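Local coordinates for Oxidored_FMN domain-containing protein ([Pseudomonas] geniculata N1, PDB 6L6J) that acts as an amine oxidase on 6-hydroxypseudooxynicotine, a flavoenzyme that carries FMN, a [4Fe-4S] cluster and bound ADP, at residues A[39-42]-A[43-47]; A[82-85]-A[86-90]. All blocks are in the same frame, centred on the assembly; numbering follows the deposited sequence.

Contact 1: A[39-42]-A[43-47]; sequences EEMI and AFRKA
Arg-45 and Met-41 meet along one side of a helix because of how Arg-45 turns at its first torsion. Its CG lies beside its own backbone N (chi1 -59°), which lays it over the preceding turn: Arg-45 CG comes to 3.2 Å from Met-41 O. The two side chains only graze, CG of Met-41 to CG of Arg-45 at 4.5 Å, and then part company. A second bend, at chi2 (-60°), turns the arginine toward Phe-44. Arg-45 CD sits in the ring plane at the edge of Phe-44, while Phe-44 CD2 stands 3.7 Å above one guanidinium face, offset toward its rim. All of this belongs to helix 38-51, the first helix of the TIM barrel, which crosses over from strand 24-26 to strand 55-62. Its regular i to i+4 ladder is plain here: Ala-43 N to Glu-39 O at 2.9 Å, Phe-44 N to Glu-40 O at 2.8 Å, Lys-46 N to Ile-42 O at 2.8 Å, and Arg-45 N to Met-41 O at 2.9 Å, this last nearly straight at its hydrogen (174°). NH2 of the buried Arg-45 is held beyond the helix by a salt bridge to Glu-59 OE1 and a hydrogen bond to His-29 O, and the Arg-45 side chain comes within about 7 Å of FMN (nearest atoms).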
loop_
_atom_site.group_PDB
_atom_site.type_symbol
_atom_site.label_atom_id
_atom_site.label_comp_id
_atom_site.label_asym_id
_atom_site.label_seq_id
_atom_site.Cartn_x
_atom_site.Cartn_y
_atom_site.Cartn_z
ATOM N N GLU A 39 -13.159 16.642 -2.878
ATOM C CA GLU A 39 -14.264 15.903 -2.211
ATOM C C GLU A 39 -13.765 14.505 -1.831
ATOM O O GLU A 39 -14.144 13.996 -0.738
ATOM C CB GLU A 39 -15.496 15.892 -3.112
ATOM C CG GLU A 39 -16.131 17.265 -3.273
ATOM C CD GLU A 39 -16.910 17.742 -2.056
ATOM O OE1 GLU A 39 -16.936 18.980 -1.815
ATOM O OE2 GLU A 39 -17.492 16.874 -1.345
ATOM N N GLU A 40 -12.922 13.927 -2.687
ATOM C CA GLU A 40 -12.263 12.608 -2.466
ATOM C C GLU A 40 -11.414 12.706 -1.183
ATOM O O GLU A 40 -11.617 11.903 -0.246
ATOM C CB GLU A 40 -11.470 12.206 -3.714
ATOM C CG GLU A 40 -12.301 12.251 -4.986
ATOM C CD GLU A 40 -11.739 11.545 -6.214
ATOM O OE1 GLU A 40 -10.536 11.171 -6.208
ATOM O OE2 GLU A 40 -12.501 11.419 -7.206
ATOM N N MET A 41 -10.510 13.681 -1.143
ATOM C CA MET A 41 -9.634 13.998 0.009
ATOM C C MET A 41 -10.470 14.202 1.284
ATOM O O MET A 41 -10.206 13.521 2.280
ATOM C CB MET A 41 -8.856 15.262 -0.336
ATOM C CG MET A 41 -7.940 15.737 0.742
ATOM S SD MET A 41 -6.906 17.018 0.001
ATOM C CE MET A 41 -5.698 15.976 -0.812
ATOM N N ILE A 42 -11.467 15.090 1.234
ATOM C CA ILE A 42 -12.397 15.396 2.359
ATOM C C ILE A 42 -13.007 14.083 2.868
ATOM O O ILE A 42 -12.765 13.756 4.024
ATOM C CB ILE A 42 -13.443 16.454 1.941
ATOM C CG1 ILE A 42 -12.850 17.865 1.978
ATOM C CG2 ILE A 42 -14.703 16.385 2.779
ATOM C CD1 ILE A 42 -13.637 18.894 1.163
ATOM N N ALA A 43 -13.752 13.359 2.039
ATOM C CA ALA A 43 -14.454 12.095 2.395
ATOM C C ALA A 43 -13.436 11.054 2.908
ATOM O O ALA A 43 -13.728 10.320 3.874
ATOM C CB ALA A 43 -15.221 11.579 1.188
ATOM N N PHE A 44 -12.265 10.979 2.278
ATOM C CA PHE A 44 -11.192 10.047 2.692
ATOM C C PHE A 44 -10.820 10.369 4.133
ATOM O O PHE A 44 -10.965 9.494 4.961
ATOM C CB PHE A 44 -9.967 10.100 1.772
ATOM C CG PHE A 44 -8.955 9.039 2.115
ATOM C CD1 PHE A 44 -9.066 7.752 1.592
ATOM C CD2 PHE A 44 -7.919 9.304 3.010
ATOM C CE1 PHE A 44 -8.161 6.758 1.944
ATOM C CE2 PHE A 44 -7.018 8.308 3.368
ATOM C CZ PHE A 44 -7.143 7.038 2.834
ATOM N N ARG A 45 -10.355 11.583 4.402
ATOM C CA ARG A 45 -9.817 11.991 5.728
ATOM C C ARG A 45 -10.942 11.953 6.775
ATOM O O ARG A 45 -10.727 11.391 7.849
ATOM C CB ARG A 45 -9.180 13.379 5.620
ATOM C CG ARG A 45 -8.048 13.493 4.609
ATOM C CD ARG A 45 -6.919 12.557 4.933
ATOM N NE ARG A 45 -5.893 12.578 3.910
ATOM C CZ ARG A 45 -4.856 11.759 3.842
ATOM N NH1 ARG A 45 -4.685 10.833 4.766
ATOM N NH2 ARG A 45 -3.980 11.887 2.860
ATOM N N LYS A 46 -12.122 12.478 6.461
ATOM C CA LYS A 46 -13.303 12.442 7.375
ATOM C C LYS A 46 -13.440 11.041 8.003
ATOM O O LYS A 46 -13.609 10.942 9.248
ATOM C CB LYS A 46 -14.588 12.852 6.647
ATOM C CG LYS A 46 -15.766 13.198 7.553
ATOM C CD LYS A 46 -17.045 13.585 6.790
ATOM C CE LYS A 46 -18.336 13.161 7.476
ATOM N NZ LYS A 46 -19.332 12.619 6.512
ATOM N N ALA A 47 -13.361 9.989 7.193
ATOM C CA ALA A 47 -13.626 8.601 7.638
ATOM C C ALA A 47 -12.672 8.222 8.784
ATOM O O ALA A 47 -13.061 7.437 9.700
ATOM C CB ALA A 47 -13.505 7.652 6.476
#

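Contact 2: A[82-85]-A[86-90]; sequences YIEP and LARVV
Tyr-82 offers its carbonyl to the turn above, where Leu-86 N donates to Tyr-82 O at 3.1 Å. The same oxygen is flanked by the leucine side chain: with CG beside its own backbone N (chi1 -70°), Leu-86 CG reaches 3.4 Å from Tyr-82 O. The phenol leads away instead, its OH hydrogen-bonded to Arg-76 and its ring edge-to-face with Tyr-78. Ile-83 follows with a bond from Ala-87 N to Ile-83 O of 2.9 Å, the donor lying in the carbonyl plane but the N-H...O angle only 142°; the buried Ile-83 side chain points away from the following turn and packs on Arg-158 and Arg-161 of helix 142-162. At Glu-84 the backbone bond, Arg-88 N to Glu-84 O at 3.4 Å, is weak. The side chain bends at chi2 and crosses Arg-88 at a slant, Glu-84 OE1 3.8 Å from Arg-88 CG, with carboxylate and guanidinium planes 30° apart. Pro-85 has no N-H to give, which suits a position in the first turn of helix 83-94, the second helix of the barrel. Its carbonyl faces carbon, with Pro-85 O 3.5 Å from Arg-88 CB and 3.9 Å from Val-89 CG2, and Val-89 N instead bonds weakly to Leu-86 O. Glu-84 OE2 and Arg-88 NE stay 5.1 Å apart, so their attraction is probably modest, Arg-88 making its direct salt bridge with Glu-39 on the neighbouring helix.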
loop_
_atom_site.group_PDB
_atom_site.type_symbol
_atom_site.label_atom_id
_atom_site.label_comp_id
_atom_site.label_asym_id
_atom_site.label_seq_id
_atom_site.Cartn_x
_atom_site.Cartn_y
_atom_site.Cartn_z
ATOM N N TYR A 82 -5.463 28.350 -2.056
ATOM C CA TYR A 82 -5.499 26.940 -1.571
ATOM C C TYR A 82 -5.977 26.865 -0.100
ATOM O O TYR A 82 -6.387 25.740 0.336
ATOM C CB TYR A 82 -4.144 26.263 -1.803
ATOM C CG TYR A 82 -3.709 26.183 -3.242
ATOM C CD1 TYR A 82 -4.476 25.533 -4.204
ATOM C CD2 TYR A 82 -2.513 26.757 -3.649
ATOM C CE1 TYR A 82 -4.068 25.467 -5.534
ATOM C CE2 TYR A 82 -2.101 26.711 -4.973
ATOM C CZ TYR A 82 -2.885 26.079 -5.919
ATOM O OH TYR A 82 -2.445 26.056 -7.216
ATOM N N ILE A 83 -6.006 28.005 0.621
ATOM C CA ILE A 83 -6.354 28.079 2.075
ATOM C C ILE A 83 -7.792 27.590 2.300
ATOM O O ILE A 83 -7.965 26.700 3.118
ATOM C CB ILE A 83 -6.162 29.497 2.655
ATOM C CG1 ILE A 83 -4.690 29.913 2.659
ATOM C CG2 ILE A 83 -6.781 29.592 4.046
ATOM C CD1 ILE A 83 -4.447 31.314 3.153
ATOM N N GLU A 84 -8.777 28.177 1.626
ATOM C CA GLU A 84 -10.213 27.864 1.851
ATOM C C GLU A 84 -10.469 26.407 1.461
ATOM O O GLU A 84 -11.070 25.660 2.228
ATOM C CB GLU A 84 -11.120 28.865 1.119
ATOM C CG GLU A 84 -12.456 29.097 1.812
ATOM C CD GLU A 84 -13.463 27.938 1.733
ATOM O OE1 GLU A 84 -13.601 27.180 2.765
ATOM O OE2 GLU A 84 -14.150 27.800 0.658
ATOM N N PRO A 85 -10.027 25.940 0.270
ATOM C CA PRO A 85 -10.103 24.516 -0.075
ATOM C C PRO A 85 -9.594 23.553 1.013
ATOM O O PRO A 85 -10.274 22.565 1.291
ATOM C CB PRO A 85 -9.215 24.416 -1.327
ATOM C CG PRO A 85 -9.353 25.770 -1.986
ATOM C CD PRO A 85 -9.479 26.754 -0.831
ATOM N N LEU A 86 -8.443 23.850 1.623
ATOM C CA LEU A 86 -7.847 22.961 2.661
ATOM C C LEU A 86 -8.560 23.126 4.007
ATOM O O LEU A 86 -8.548 22.150 4.785
ATOM C CB LEU A 86 -6.347 23.234 2.799
ATOM C CG LEU A 86 -5.467 22.788 1.631
ATOM C CD1 LEU A 86 -4.012 23.034 1.955
ATOM C CD2 LEU A 86 -5.683 21.326 1.273
ATOM N N ALA A 87 -9.164 24.287 4.262
ATOM C CA ALA A 87 -9.963 24.589 5.477
ATOM C C ALA A 87 -11.130 23.600 5.584
ATOM O O ALA A 87 -11.512 23.231 6.699
ATOM C CB ALA A 87 -10.455 26.004 5.437
ATOM N N ARG A 88 -11.671 23.176 4.446
ATOM C CA ARG A 88 -12.758 22.169 4.395
ATOM C C ARG A 88 -12.231 20.834 4.937
ATOM O O ARG A 88 -12.999 20.152 5.641
ATOM C CB ARG A 88 -13.277 22.032 2.964
ATOM C CG ARG A 88 -13.671 23.360 2.331
ATOM C CD ARG A 88 -15.073 23.367 1.780
ATOM N NE ARG A 88 -15.157 22.849 0.426
ATOM C CZ ARG A 88 -15.855 21.778 0.057
ATOM N NH1 ARG A 88 -16.518 21.064 0.947
ATOM N NH2 ARG A 88 -15.878 21.415 -1.216
ATOM N N VAL A 89 -10.976 20.487 4.600
ATOM C CA VAL A 89 -10.321 19.214 5.005
ATOM C C VAL A 89 -10.192 19.244 6.527
ATOM O O VAL A 89 -10.661 18.286 7.189
ATOM C CB VAL A 89 -8.945 19.036 4.343
ATOM C CG1 VAL A 89 -8.365 17.667 4.675
ATOM C CG2 VAL A 89 -8.984 19.249 2.831
ATOM N N VAL A 90 -9.601 20.324 7.046
ATOM C CA VAL A 90 -9.469 20.607 8.505
ATOM C C VAL A 90 -10.829 20.433 9.192
ATOM O O VAL A 90 -10.882 19.746 10.227
ATOM C CB VAL A 90 -8.886 22.015 8.743
ATOM C CG1 VAL A 90 -8.847 22.401 10.218
ATOM C CG2 VAL A 90 -7.489 22.120 8.129
#

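In the fold
From the N terminus the chain leaves barrel strand 24-26 and forms contact 1 within helix 38-51, then runs through strand 55-62 and a loop to contact 2 within helix 83-94, before strand 99-105. Each contact closes no long loop, only successive single turns of its own helix; they stand in series, neither nested nor crossed, in consecutive beta-alpha-beta units. Their centres are 12 Å apart because the helices are neighbours on the outside of the barrel, both backed by strand 55-62: Met-41 touches Glu-59, Leu-86 and Val-89 touch Leu-58. Besides the Glu-39 to Arg-88 salt bridge, Ile-42 CD1 lies 3.6 Å from Arg-88 NH1 and Met-41 SD 4.2 Å from Val-89 CG2.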